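Local atomic coordinates of DegV family protein (Thermus thermophilus, PDB entry 2DT8), a protein that binds a fatty acid, palmitate in this crystal form, and carries a zinc site; its wider physiological role is not settled. Residues Ser11-Asp16 against Met125-Lys130; Arg24-Tyr29 against Ala70-Glu75; His82-His87 against Ala144-Leu149; Lys185-Leu190 against Glu209-Ala214. All blocks are in the same frame, centred on the assembly; numbering follows the deposited sequence.

How the interactions relate
Interactions 1 and 3 are buried, adjoining apolar contacts: Leu13 of the loop 11-16 meets helix 120-135, and Leu84 and Leu86 of strand 82-87 meet helix 139-151, the two helices being also tied to each other by an Arg128-Glu145 salt bridge. Interaction 2 reaches the same sheet as interaction 3 through strand 24-32 and helix 66-76; it is only partly buried and adds a water-bridged charge pair at its outer end. It touches interaction 3 through Tyr73 and Ser85. Interaction 4 is a separate buried contact, its centre about 24 Å from that of interaction 1, and repeats strand-on-helix packing with valine and isoleucine in a different part of the chain.

Interaction 1 (Ser11-Asp16 against Met125-Lys130); sequences SDLPQD and MVLRAK
Leu13 sets CG beside its own backbone N and anti to its carbonyl carbon (chi1 -75°), which carries the two methyls into the flank of helix 120-135, where Val126 and Leu127 receive them. Its branches divide the work. CD1 meets Val126 CG1 at 4.0 Å, the two side chains lying obliquely to each other, while CD2 comes 3.8 Å from Leu127 CD1 and about as near to that residue's branch carbon. Leu127 does not aim straight at the loop: its chi1 of -66° bends the isobutyl group over, and the two leucines slide past one another in opposite directions. Cutting Leu13 back to an alanine here would probably leave Val126 and Leu127 facing a gap between loop and helix. Around this, Asp12 is held by Ser119, Trp40 and Gly261, which probably steadies the backbone before Leu13, and Pro14 occupies the N-cap position just before helix 15-18. Leu127 also leans on Leu17 of that helix. With aliphatic carbons alone meeting across the contact, its strength should come from dispersion and the exclusion of water, and its specificity from the fit of branched shapes.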
loop_
_atom_site.group_PDB
_atom_site.type_symbol
_atom_site.label_atom_id
_atom_site.label_comp_id
_atom_site.label_asym_id
_atom_site.label_seq_id
_atom_site.Cartn_x
_atom_site.Cartn_y
_atom_site.Cartn_z
ATOM N N SER A 11 2.051 -2.373 -4.413
ATOM C CA SER A 11 1.443 -1.059 -4.630
ATOM C C SER A 11 -0.042 -1.263 -4.978
ATOM O O SER A 11 -0.822 -0.318 -5.004
ATOM C CB SER A 11 2.168 -0.298 -5.745
ATOM O OG SER A 11 2.276 -1.059 -6.932
ATOM N N ASP A 12 -0.418 -2.514 -5.250
ATOM C CA ASP A 12 -1.812 -2.892 -5.508
ATOM C C ASP A 12 -2.581 -2.023 -6.505
ATOM O O ASP A 12 -3.761 -1.706 -6.299
ATOM C CB ASP A 12 -2.585 -2.940 -4.177
ATOM C CG ASP A 12 -2.112 -4.062 -3.245
ATOM O OD1 ASP A 12 -1.403 -4.976 -3.727
ATOM O OD2 ASP A 12 -2.457 -4.035 -2.040
ATOM N N LEU A 13 -1.926 -1.664 -7.600
ATOM C CA LEU A 13 -2.562 -0.846 -8.635
ATOM C C LEU A 13 -3.360 -1.706 -9.602
ATOM O O LEU A 13 -2.901 -2.770 -9.999
ATOM C CB LEU A 13 -1.497 -0.107 -9.438
ATOM C CG LEU A 13 -0.851 1.091 -8.750
ATOM C CD1 LEU A 13 0.407 1.499 -9.491
ATOM C CD2 LEU A 13 -1.860 2.229 -8.702
ATOM N N PRO A 14 -4.555 -1.249 -10.001
ATOM C CA PRO A 14 -5.370 -2.024 -10.945
ATOM C C PRO A 14 -4.559 -2.112 -12.240
ATOM O O PRO A 14 -3.719 -1.272 -12.536
ATOM C CB PRO A 14 -6.602 -1.151 -11.143
ATOM C CG PRO A 14 -6.677 -0.337 -9.903
ATOM C CD PRO A 14 -5.247 -0.025 -9.568
ATOM N N GLN A 15 -4.854 -3.202 -12.970
ATOM C CA GLN A 15 -4.164 -3.370 -14.234
ATOM C C GLN A 15 -4.482 -2.302 -15.285
ATOM O O GLN A 15 -3.682 -1.997 -16.159
ATOM C CB GLN A 15 -4.641 -4.719 -14.876
ATOM C CG GLN A 15 -4.015 -5.140 -16.221
ATOM C CD GLN A 15 -4.465 -4.313 -17.433
ATOM O OE1 GLN A 15 -5.633 -3.897 -17.548
ATOM N NE2 GLN A 15 -3.535 -4.098 -18.362
ATOM N N ASP A 16 -5.711 -1.773 -15.139
ATOM C CA ASP A 16 -6.109 -0.738 -16.074
ATOM C C ASP A 16 -5.497 0.662 -15.955
ATOM O O ASP A 16 -5.833 1.584 -16.688
ATOM C CB ASP A 16 -7.564 -0.585 -15.856
ATOM C CG ASP A 16 -7.902 -0.088 -14.470
ATOM O OD1 ASP A 16 -7.220 0.845 -13.992
ATOM O OD2 ASP A 16 -8.849 -0.619 -13.855
HETATM N N MSE A 125 1.025 7.238 -4.849
HETATM C CA MSE A 125 2.213 8.056 -5.078
HETATM C C MSE A 125 2.784 7.754 -6.465
HETATM O O MSE A 125 3.290 8.645 -7.149
HETATM C CB MSE A 125 3.250 7.812 -3.985
HETATM C CG MSE A 125 2.734 8.214 -2.624
HETATM SE SE MSE A 125 4.114 8.282 -1.308
HETATM C CE MSE A 125 3.044 8.236 0.276
ATOM N N VAL A 126 2.706 6.496 -6.890
ATOM C CA VAL A 126 3.165 6.129 -8.225
ATOM C C VAL A 126 2.311 6.885 -9.246
ATOM O O VAL A 126 2.831 7.459 -10.197
ATOM C CB VAL A 126 3.024 4.602 -8.457
ATOM C CG1 VAL A 126 3.247 4.259 -9.916
ATOM C CG2 VAL A 126 4.009 3.868 -7.593
ATOM N N LEU A 127 0.999 6.897 -9.031
ATOM C CA LEU A 127 0.103 7.597 -9.938
ATOM C C LEU A 127 0.365 9.105 -9.945
ATOM O O LEU A 127 0.319 9.736 -11.000
ATOM C CB LEU A 127 -1.353 7.315 -9.561
ATOM C CG LEU A 127 -1.798 5.858 -9.742
ATOM C CD1 LEU A 127 -3.219 5.712 -9.216
ATOM C CD2 LEU A 127 -1.722 5.430 -11.206
ATOM N N ARG A 128 0.658 9.684 -8.784
ATOM C CA ARG A 128 0.920 11.124 -8.721
ATOM C C ARG A 128 2.218 11.442 -9.464
ATOM O O ARG A 128 2.290 12.426 -10.202
ATOM C CB ARG A 128 1.021 11.580 -7.268
ATOM C CG ARG A 128 1.355 13.059 -7.080
ATOM C CD ARG A 128 0.364 13.975 -7.770
ATOM N NE ARG A 128 0.588 15.362 -7.351
ATOM C CZ ARG A 128 0.139 16.427 -8.009
ATOM N NH1 ARG A 128 -0.559 16.276 -9.124
ATOM N NH2 ARG A 128 0.391 17.647 -7.552
ATOM N N ALA A 129 3.238 10.605 -9.281
ATOM C CA ALA A 129 4.509 10.813 -9.969
ATOM C C ALA A 129 4.291 10.726 -11.484
ATOM O O ALA A 129 4.802 11.545 -12.247
ATOM C CB ALA A 129 5.533 9.760 -9.513
ATOM N N LYS A 130 3.516 9.739 -11.917
ATOM C CA LYS A 130 3.235 9.569 -13.339
ATOM C C LYS A 130 2.515 10.789 -13.913
ATOM O O LYS A 130 2.844 11.257 -15.003
ATOM C CB LYS A 130 2.369 8.328 -13.555
ATOM C CG LYS A 130 1.731 8.294 -14.932
ATOM C CD LYS A 130 2.626 7.654 -15.984
ATOM C CE LYS A 130 4.102 7.948 -15.789
ATOM N NZ LYS A 130 4.910 7.232 -16.811
#

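Interaction 2 (Arg24-Tyr29 against Ala70-Glu75); sequences RVVPLY and ARVYRE
Arg24 and Val26 belong to the strand of an alpha/beta sheet on which helix 66-76 lies, and they meet Val72 and Glu75 of that helix. The segments run nearly antiparallel, at 165°, with strand 24-26 and helix 70-75 closest at 9.4 Å between axes. Val72 is the central residue of the contact, its two methyls pointing to different strand residues. CG2 touches Val26 CG2 at 3.9 Å, the valines meeting at a slant, whereas CG1, placed anti to the helix backbone N (chi1 175°), packs on Arg24 CB at 4.0 Å. Beyond that point Arg24 runs out extended from CG to NE toward Glu75, and its NH1 ends 3.8 Å from Glu75 CB. The guanidinium and carboxylate planes are turned 58° apart, and Arg24 NH1 stays 4.6 Å from Glu75 OE1, too far for a salt bridge. A water fills the interval: it accepts from Arg24 NH1 at 2.9 Å and donates to Glu75 OE1 at 3.0 Å. The opposite charges are thus joined through solvent at the rim, and the valines form the inner part of the contact. Val6 of the neighbouring strand 3-8 touches both Val26 and Val72, continuing that apolar layer. Further along the two elements lie the ligand sites, for Leu28 touches the bound palmitic acid and Glu67, on the same helix as Val72, binds zinc. A helix antiparallel to strand 24-32, which runs parallel to 3-8 and through it to 82-87, is the layering of alpha/beta folds, here in a mixed sheet.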
loop_
_atom_site.group_PDB
_atom_site.type_symbol
_atom_site.label_atom_id
_atom_site.label_comp_id
_atom_site.label_asym_id
_atom_site.label_seq_id
_atom_site.Cartn_x
_atom_site.Cartn_y
_atom_site.Cartn_z
ATOM N N ARG A 24 6.253 -0.209 -14.514
ATOM C CA ARG A 24 6.733 -1.586 -14.498
ATOM C C ARG A 24 6.614 -2.113 -13.076
ATOM O O ARG A 24 6.886 -1.400 -12.116
ATOM C CB ARG A 24 8.169 -1.632 -15.012
ATOM C CG ARG A 24 8.253 -1.053 -16.425
ATOM C CD ARG A 24 9.631 -1.158 -17.029
ATOM N NE ARG A 24 9.646 -0.566 -18.365
ATOM C CZ ARG A 24 10.269 -1.099 -19.407
ATOM N NH1 ARG A 24 10.934 -2.239 -19.275
ATOM N NH2 ARG A 24 10.228 -0.489 -20.584
ATOM N N VAL A 25 6.193 -3.364 -12.942
ATOM C CA VAL A 25 5.991 -3.937 -11.624
ATOM C C VAL A 25 6.852 -5.160 -11.347
ATOM O O VAL A 25 6.870 -6.116 -12.120
ATOM C CB VAL A 25 4.503 -4.313 -11.438
ATOM C CG1 VAL A 25 4.265 -4.837 -10.025
ATOM C CG2 VAL A 25 3.623 -3.107 -11.720
ATOM N N VAL A 26 7.569 -5.113 -10.229
ATOM C CA VAL A 26 8.420 -6.214 -9.794
ATOM C C VAL A 26 7.578 -6.959 -8.761
ATOM O O VAL A 26 7.174 -6.388 -7.751
ATOM C CB VAL A 26 9.706 -5.680 -9.141
ATOM C CG1 VAL A 26 10.548 -6.836 -8.639
ATOM C CG2 VAL A 26 10.491 -4.825 -10.156
ATOM N N PRO A 27 7.297 -8.247 -9.001
ATOM C CA PRO A 27 6.480 -8.997 -8.045
ATOM C C PRO A 27 7.113 -9.462 -6.751
ATOM O O PRO A 27 8.316 -9.717 -6.689
ATOM C CB PRO A 27 6.005 -10.191 -8.871
ATOM C CG PRO A 27 7.176 -10.464 -9.745
ATOM C CD PRO A 27 7.603 -9.060 -10.193
ATOM N N LEU A 28 6.282 -9.533 -5.714
ATOM C CA LEU A 28 6.675 -10.105 -4.436
ATOM C C LEU A 28 5.965 -11.465 -4.447
ATOM O O LEU A 28 5.141 -11.742 -5.344
ATOM C CB LEU A 28 6.232 -9.255 -3.245
ATOM C CG LEU A 28 7.317 -8.243 -2.838
ATOM C CD1 LEU A 28 7.264 -7.013 -3.743
ATOM C CD2 LEU A 28 7.153 -7.847 -1.377
ATOM N N TYR A 29 6.270 -12.309 -3.467
ATOM C CA TYR A 29 5.724 -13.655 -3.433
ATOM C C TYR A 29 5.081 -14.053 -2.132
ATOM O O TYR A 29 5.432 -13.555 -1.066
ATOM C CB TYR A 29 6.834 -14.666 -3.734
ATOM C CG TYR A 29 7.680 -14.291 -4.918
ATOM C CD1 TYR A 29 8.728 -13.378 -4.790
ATOM C CD2 TYR A 29 7.404 -14.812 -6.175
ATOM C CE1 TYR A 29 9.482 -12.989 -5.898
ATOM C CE2 TYR A 29 8.152 -14.429 -7.291
ATOM C CZ TYR A 29 9.183 -13.521 -7.140
ATOM O OH TYR A 29 9.922 -13.147 -8.235
ATOM N N ALA A 70 17.263 -5.729 -10.946
ATOM C CA ALA A 70 18.243 -5.376 -11.972
ATOM C C ALA A 70 17.757 -5.672 -13.384
ATOM O O ALA A 70 18.008 -4.897 -14.305
ATOM C CB ALA A 70 19.562 -6.089 -11.706
ATOM N N ARG A 71 17.089 -6.857 -13.606
ATOM C CA ARG A 71 16.537 -7.165 -14.926
ATOM C C ARG A 71 15.550 -6.088 -15.360
ATOM O O ARG A 71 15.554 -5.664 -16.518
ATOM C CB ARG A 71 15.835 -8.521 -14.918
ATOM C CG ARG A 71 15.181 -8.892 -16.251
ATOM C CD ARG A 71 14.469 -10.251 -16.219
ATOM N NE ARG A 71 14.334 -10.804 -14.871
ATOM C CZ ARG A 71 15.350 -11.276 -14.155
ATOM N NH1 ARG A 71 16.542 -11.431 -14.720
ATOM N NH2 ARG A 71 15.180 -11.593 -12.877
ATOM N N VAL A 72 14.681 -5.641 -14.499
ATOM C CA VAL A 72 13.689 -4.632 -14.830
ATOM C C VAL A 72 14.382 -3.288 -15.095
ATOM O O VAL A 72 14.076 -2.625 -16.082
ATOM C CB VAL A 72 12.622 -4.538 -13.710
ATOM C CG1 VAL A 72 11.658 -3.398 -13.985
ATOM C CG2 VAL A 72 11.846 -5.864 -13.641
ATOM N N TYR A 73 15.335 -2.897 -14.249
ATOM C CA TYR A 73 16.020 -1.626 -14.458
ATOM C C TYR A 73 16.762 -1.632 -15.790
ATOM O O TYR A 73 16.706 -0.659 -16.542
ATOM C CB TYR A 73 17.024 -1.326 -13.330
ATOM C CG TYR A 73 16.412 -1.078 -11.963
ATOM C CD1 TYR A 73 15.067 -0.712 -11.824
ATOM C CD2 TYR A 73 17.187 -1.171 -10.809
ATOM C CE1 TYR A 73 14.517 -0.447 -10.573
ATOM C CE2 TYR A 73 16.649 -0.903 -9.555
ATOM C CZ TYR A 73 15.312 -0.543 -9.439
ATOM O OH TYR A 73 14.785 -0.293 -8.197
ATOM N N ARG A 74 17.422 -2.695 -16.133
ATOM C CA ARG A 74 18.216 -2.828 -17.348
ATOM C C ARG A 74 17.331 -2.701 -18.590
ATOM O O ARG A 74 17.686 -2.068 -19.575
ATOM C CB ARG A 74 18.933 -4.182 -17.368
ATOM C CG ARG A 74 19.703 -4.432 -18.653
ATOM C CD ARG A 74 20.669 -5.611 -18.540
ATOM N NE ARG A 74 20.032 -6.819 -18.024
ATOM C CZ ARG A 74 20.121 -7.238 -16.764
ATOM N NH1 ARG A 74 20.878 -6.584 -15.885
ATOM N NH2 ARG A 74 19.452 -8.316 -16.380
ATOM N N GLU A 75 16.141 -3.312 -18.451
ATOM C CA GLU A 75 15.241 -3.294 -19.588
ATOM C C GLU A 75 14.636 -1.890 -19.786
ATOM O O GLU A 75 14.499 -1.379 -20.889
ATOM C CB GLU A 75 14.092 -4.317 -19.364
ATOM C CG GLU A 75 14.553 -5.756 -19.542
ATOM C CD GLU A 75 13.506 -6.774 -19.135
ATOM O OE1 GLU A 75 12.565 -6.410 -18.394
ATOM O OE2 GLU A 75 13.635 -7.950 -19.539
HETATM O O HOH W 1 10.587 -4.439 -17.428
#

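Interaction 3 (His82-His87 against Ala144-Leu149); sequences HVLSLH and AELERL
Leu146 of helix 139-151 points its branched end at two leucines of strand 82-87, and both meet it tip to tip. Leu84 and Leu86 lie two residues apart and so share one face of the strand, but they turn differently. Leu84 holds CG anti to its backbone N (chi1 175°), whereas Leu86 has CG beside the N (chi1 -86°), and the two ends converge on one helix residue. CD2 of Leu86 is equally near both methyls of its partner, 4.0 Å from Leu146 CD1 and from Leu146 CD2. Leu84 makes the lighter touch, its CD2 lying 4.2 Å from Leu146 CD1. Val126 and Met125 of helix 120-135 close in on Leu86 and Leu146, respectively.

The polar groups lie to either side of this apolar junction. On the other face of the strand, Ser85 OG sits in the plane of the His87 ring at its edge, 2.7 Å from His87 NE2, and also bonds to Tyr73 OH. On the helix, Arg148 grips Glu145 side-on: NE reaches Glu145 OE1 at 2.9 Å in an almost straight bond (176°), and NH2 reaches Glu145 OE2 at 2.8 Å on its syn side. Both nitrogens approach tilted from the carboxylate plane, though the oxygens lie in or near the guanidinium plane, and the pair probably limits rotation of either group. Arg128 adds a second salt bridge to OE2, and two arginines would be expected to favour a charged carboxylate. Between these two segments the link is apolar, methyl against methyl, while charge serves to pair one helix residue with another and helix 139-151 with helix 120-135.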
loop_
_atom_site.group_PDB
_atom_site.type_symbol
_atom_site.label_atom_id
_atom_site.label_comp_id
_atom_site.label_asym_id
_atom_site.label_seq_id
_atom_site.Cartn_x
_atom_site.Cartn_y
_atom_site.Cartn_z
ATOM N N HIS A 82 16.462 7.431 -17.033
ATOM C CA HIS A 82 16.455 7.303 -15.584
ATOM C C HIS A 82 15.246 6.502 -15.125
ATOM O O HIS A 82 14.206 6.503 -15.789
ATOM C CB HIS A 82 16.400 8.710 -14.964
ATOM C CG HIS A 82 16.796 8.763 -13.521
ATOM N ND1 HIS A 82 18.093 8.997 -13.119
ATOM C CD2 HIS A 82 16.072 8.608 -12.385
ATOM C CE1 HIS A 82 18.151 8.986 -11.797
ATOM N NE2 HIS A 82 16.940 8.752 -11.329
ATOM N N VAL A 83 15.397 5.829 -13.986
ATOM C CA VAL A 83 14.319 5.040 -13.406
ATOM C C VAL A 83 13.987 5.565 -12.015
ATOM O O VAL A 83 14.878 5.767 -11.183
ATOM C CB VAL A 83 14.717 3.549 -13.269
ATOM C CG1 VAL A 83 13.666 2.791 -12.445
ATOM C CG2 VAL A 83 14.822 2.913 -14.640
ATOM N N LEU A 84 12.704 5.822 -11.777
ATOM C CA LEU A 84 12.242 6.268 -10.472
ATOM C C LEU A 84 11.522 5.024 -9.945
ATOM O O LEU A 84 10.531 4.584 -10.539
ATOM C CB LEU A 84 11.292 7.458 -10.629
ATOM C CG LEU A 84 10.639 7.959 -9.344
ATOM C CD1 LEU A 84 11.703 8.307 -8.309
ATOM C CD2 LEU A 84 9.793 9.193 -9.672
ATOM N N SER A 85 12.045 4.459 -8.857
ATOM C CA SER A 85 11.546 3.213 -8.261
ATOM C C SER A 85 10.904 3.487 -6.895
ATOM O O SER A 85 11.603 3.818 -5.935
ATOM C CB SER A 85 12.744 2.261 -8.119
ATOM O OG SER A 85 12.388 0.889 -8.247
ATOM N N LEU A 86 9.580 3.345 -6.817
ATOM C CA LEU A 86 8.789 3.617 -5.609
ATOM C C LEU A 86 8.362 2.311 -4.937
ATOM O O LEU A 86 7.811 1.413 -5.560
ATOM C CB LEU A 86 7.546 4.439 -5.963
ATOM C CG LEU A 86 7.760 5.954 -5.992
ATOM C CD1 LEU A 86 8.875 6.311 -6.946
ATOM C CD2 LEU A 86 6.467 6.646 -6.389
ATOM N N HIS A 87 8.644 2.280 -3.622
ATOM C CA HIS A 87 8.294 1.079 -2.889
ATOM C C HIS A 87 7.700 1.047 -1.441
ATOM O O HIS A 87 7.755 2.034 -0.718
ATOM C CB HIS A 87 9.607 0.272 -2.813
ATOM C CG HIS A 87 10.034 -0.068 -4.216
ATOM N ND1 HIS A 87 9.418 -1.008 -4.975
ATOM C CD2 HIS A 87 11.080 0.489 -4.962
ATOM C CE1 HIS A 87 10.077 -1.015 -6.151
ATOM N NE2 HIS A 87 11.077 -0.130 -6.170
ATOM N N ALA A 144 10.355 16.160 -5.016
ATOM C CA ALA A 144 9.931 17.109 -4.000
ATOM C C ALA A 144 8.468 16.859 -3.636
ATOM O O ALA A 144 8.086 16.924 -2.465
ATOM C CB ALA A 144 10.125 18.550 -4.506
ATOM N N GLU A 145 7.650 16.590 -4.654
ATOM C CA GLU A 145 6.238 16.312 -4.422
ATOM C C GLU A 145 6.078 14.995 -3.656
ATOM O O GLU A 145 5.236 14.892 -2.761
ATOM C CB GLU A 145 5.481 16.255 -5.753
ATOM C CG GLU A 145 4.029 15.762 -5.643
ATOM C CD GLU A 145 3.075 16.738 -4.964
ATOM O OE1 GLU A 145 3.533 17.732 -4.359
ATOM O OE2 GLU A 145 1.844 16.499 -5.027
ATOM N N LEU A 146 6.887 13.993 -3.998
ATOM C CA LEU A 146 6.792 12.713 -3.304
ATOM C C LEU A 146 7.146 12.876 -1.832
ATOM O O LEU A 146 6.540 12.244 -0.965
ATOM C CB LEU A 146 7.697 11.675 -3.966
ATOM C CG LEU A 146 7.175 11.142 -5.306
ATOM C CD1 LEU A 146 8.226 10.264 -5.970
ATOM C CD2 LEU A 146 5.889 10.340 -5.064
ATOM N N GLU A 147 8.127 13.726 -1.539
ATOM C CA GLU A 147 8.503 13.964 -0.149
ATOM C C GLU A 147 7.343 14.651 0.589
ATOM O O GLU A 147 7.073 14.346 1.759
ATOM C CB GLU A 147 9.789 14.795 -0.083
ATOM C CG GLU A 147 10.241 15.206 1.321
ATOM C CD GLU A 147 10.551 14.047 2.262
ATOM O OE1 GLU A 147 10.639 12.889 1.808
ATOM O OE2 GLU A 147 10.720 14.311 3.472
ATOM N N ARG A 148 6.637 15.556 -0.094
ATOM C CA ARG A 148 5.497 16.217 0.530
ATOM C C ARG A 148 4.445 15.172 0.884
ATOM O O ARG A 148 3.884 15.198 1.973
ATOM C CB ARG A 148 4.876 17.256 -0.411
ATOM C CG ARG A 148 3.707 18.024 0.203
ATOM C CD ARG A 148 3.071 18.995 -0.788
ATOM N NE ARG A 148 2.298 18.342 -1.849
ATOM C CZ ARG A 148 1.025 17.976 -1.746
ATOM N NH1 ARG A 148 0.352 18.183 -0.621
ATOM N NH2 ARG A 148 0.421 17.409 -2.784
ATOM N N LEU A 149 4.177 14.255 -0.045
ATOM C CA LEU A 149 3.183 13.219 0.205
ATOM C C LEU A 149 3.621 12.280 1.330
ATOM O O LEU A 149 2.807 11.864 2.153
ATOM C CB LEU A 149 2.908 12.415 -1.071
ATOM C CG LEU A 149 2.282 13.174 -2.248
ATOM C CD1 LEU A 149 1.748 12.159 -3.264
ATOM C CD2 LEU A 149 1.160 14.088 -1.772
#

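Interaction 4 (Lys185-Leu190 against Glu209-Ala214); sequences KPVLTL and EEILKA
The helical turn that presents Glu210 and Ile211 to Val187 is held by the bond from Lys213 N to Glu209 O, at 2.8 Å the shortest polar link within either segment. What crosses from helix to strand is apolar. Val187 is the single strand residue that reaches over, and its CA lies 7.3 Å from Ile211 CA. Its methyls go to different partners: CG1 comes 3.8 Å from Ile211 CG1, and CG2 stands 4.3 Å from Glu210 CG. Ile211 leaves its helix at an angle to the strand, but chi1 of -75° puts CG1, rather than the shorter CG2 branch, against the valine, the two side chains crossing at a slant. Glu210 contributes its aliphatic stem, CG, at the margin of the contact. The packing thus consists of one buried valine-isoleucine pair with a glutamate methylene beside it.

Strand 185-191 pairs antiparallel with strand 194-201, to which Val187 is bonded through its backbone, and the contact lays helix 204-219 against the hairpin that precedes it. Ile211 also touches Arg156 and Phe275, on strands 154-158 and 273-279 of the four-stranded sheet, and Leu241 on helix 236-247, placing the helix between hairpin, sheet and neighbouring helix.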
loop_
_atom_site.group_PDB
_atom_site.type_symbol
_atom_site.label_atom_id
_atom_site.label_comp_id
_atom_site.label_asym_id
_atom_site.label_seq_id
_atom_site.Cartn_x
_atom_site.Cartn_y
_atom_site.Cartn_z
ATOM N N LYS A 185 -13.292 -3.326 17.933
ATOM C CA LYS A 185 -12.737 -3.291 16.577
ATOM C C LYS A 185 -11.568 -2.325 16.596
ATOM O O LYS A 185 -11.708 -1.196 17.050
ATOM C CB LYS A 185 -13.771 -2.808 15.555
ATOM C CG LYS A 185 -15.079 -3.586 15.577
ATOM C CD LYS A 185 -14.876 -5.093 15.456
ATOM C CE LYS A 185 -16.222 -5.805 15.541
ATOM N NZ LYS A 185 -16.082 -7.282 15.460
ATOM N N PRO A 186 -10.398 -2.751 16.101
ATOM C CA PRO A 186 -9.217 -1.887 16.087
ATOM C C PRO A 186 -9.161 -0.945 14.897
ATOM O O PRO A 186 -9.573 -1.302 13.795
ATOM C CB PRO A 186 -8.070 -2.887 16.054
ATOM C CG PRO A 186 -8.621 -3.958 15.139
ATOM C CD PRO A 186 -10.068 -4.109 15.623
ATOM N N VAL A 187 -8.679 0.269 15.137
ATOM C CA VAL A 187 -8.505 1.235 14.063
ATOM C C VAL A 187 -7.009 1.499 14.063
ATOM O O VAL A 187 -6.425 1.879 15.085
ATOM C CB VAL A 187 -9.302 2.521 14.313
ATOM C CG1 VAL A 187 -9.039 3.517 13.188
ATOM C CG2 VAL A 187 -10.796 2.185 14.372
ATOM N N LEU A 188 -6.391 1.271 12.916
ATOM C CA LEU A 188 -4.945 1.399 12.786
ATOM C C LEU A 188 -4.509 2.418 11.744
ATOM O O LEU A 188 -5.295 2.846 10.904
ATOM C CB LEU A 188 -4.362 0.031 12.413
ATOM C CG LEU A 188 -4.755 -1.133 13.333
ATOM C CD1 LEU A 188 -4.070 -2.407 12.862
ATOM C CD2 LEU A 188 -4.365 -0.821 14.765
ATOM N N THR A 189 -3.233 2.788 11.799
ATOM C CA THR A 189 -2.664 3.736 10.844
ATOM C C THR A 189 -1.189 3.375 10.678
ATOM O O THR A 189 -0.748 2.309 11.120
ATOM C CB THR A 189 -2.824 5.210 11.360
ATOM O OG1 THR A 189 -2.391 6.135 10.350
ATOM C CG2 THR A 189 -2.009 5.438 12.628
ATOM N N LEU A 190 -0.449 4.227 9.980
ATOM C CA LEU A 190 0.990 4.046 9.835
ATOM C C LEU A 190 1.631 5.397 10.114
ATOM O O LEU A 190 1.093 6.433 9.727
ATOM C CB LEU A 190 1.381 3.600 8.419
ATOM C CG LEU A 190 1.193 2.118 8.074
ATOM C CD1 LEU A 190 -0.209 1.888 7.563
ATOM C CD2 LEU A 190 2.211 1.703 7.015
ATOM N N GLU A 209 -17.106 5.500 12.092
ATOM C CA GLU A 209 -17.299 6.870 12.554
ATOM C C GLU A 209 -15.981 7.472 13.046
ATOM O O GLU A 209 -15.672 8.632 12.810
ATOM C CB GLU A 209 -18.428 6.920 13.599
ATOM C CG GLU A 209 -19.751 6.398 13.029
ATOM C CD GLU A 209 -20.920 6.437 14.001
ATOM O OE1 GLU A 209 -20.698 6.364 15.225
ATOM O OE2 GLU A 209 -22.073 6.519 13.526
ATOM N N GLU A 210 -15.252 6.618 13.724
ATOM C CA GLU A 210 -13.969 7.042 14.246
ATOM C C GLU A 210 -12.940 7.276 13.138
ATOM O O GLU A 210 -12.234 8.275 13.109
ATOM C CB GLU A 210 -13.289 5.957 15.201
ATOM C CG GLU A 210 -11.812 6.139 15.567
ATOM C CD GLU A 210 -11.499 7.506 16.164
ATOM O OE1 GLU A 210 -12.354 8.055 16.892
ATOM O OE2 GLU A 210 -10.387 8.027 15.916
ATOM N N ILE A 211 -13.134 6.586 12.058
ATOM C CA ILE A 211 -12.208 6.750 10.955
ATOM C C ILE A 211 -12.577 8.057 10.205
ATOM O O ILE A 211 -11.721 8.866 9.838
ATOM C CB ILE A 211 -12.269 5.575 9.853
ATOM C CG1 ILE A 211 -11.577 4.331 10.419
ATOM C CG2 ILE A 211 -11.636 5.991 8.518
ATOM C CD1 ILE A 211 -11.769 3.090 9.559
ATOM N N LEU A 212 -13.917 8.342 10.140
ATOM C CA LEU A 212 -14.344 9.563 9.450
ATOM C C LEU A 212 -14.049 10.807 10.307
ATOM O O LEU A 212 -13.721 11.872 9.770
ATOM C CB LEU A 212 -15.837 9.490 9.111
ATOM C CG LEU A 212 -16.355 10.589 8.180
ATOM C CD1 LEU A 212 -15.904 10.333 6.748
ATOM C CD2 LEU A 212 -17.866 10.635 8.259
ATOM N N LYS A 213 -14.056 10.606 11.599
ATOM C CA LYS A 213 -13.700 11.693 12.502
ATOM C C LYS A 213 -12.237 12.074 12.254
ATOM O O LYS A 213 -11.905 13.255 12.136
ATOM C CB LYS A 213 -13.883 11.255 13.961
ATOM C CG LYS A 213 -13.389 12.281 14.978
ATOM C CD LYS A 213 -13.560 11.775 16.412
ATOM C CE LYS A 213 -12.951 12.743 17.421
ATOM N NZ LYS A 213 -13.126 12.264 18.828
ATOM N N ALA A 214 -11.368 11.071 12.182
ATOM C CA ALA A 214 -9.944 11.305 11.943
ATOM C C ALA A 214 -9.738 11.943 10.573
ATOM O O ALA A 214 -8.919 12.854 10.414
ATOM C CB ALA A 214 -9.174 9.990 12.025
#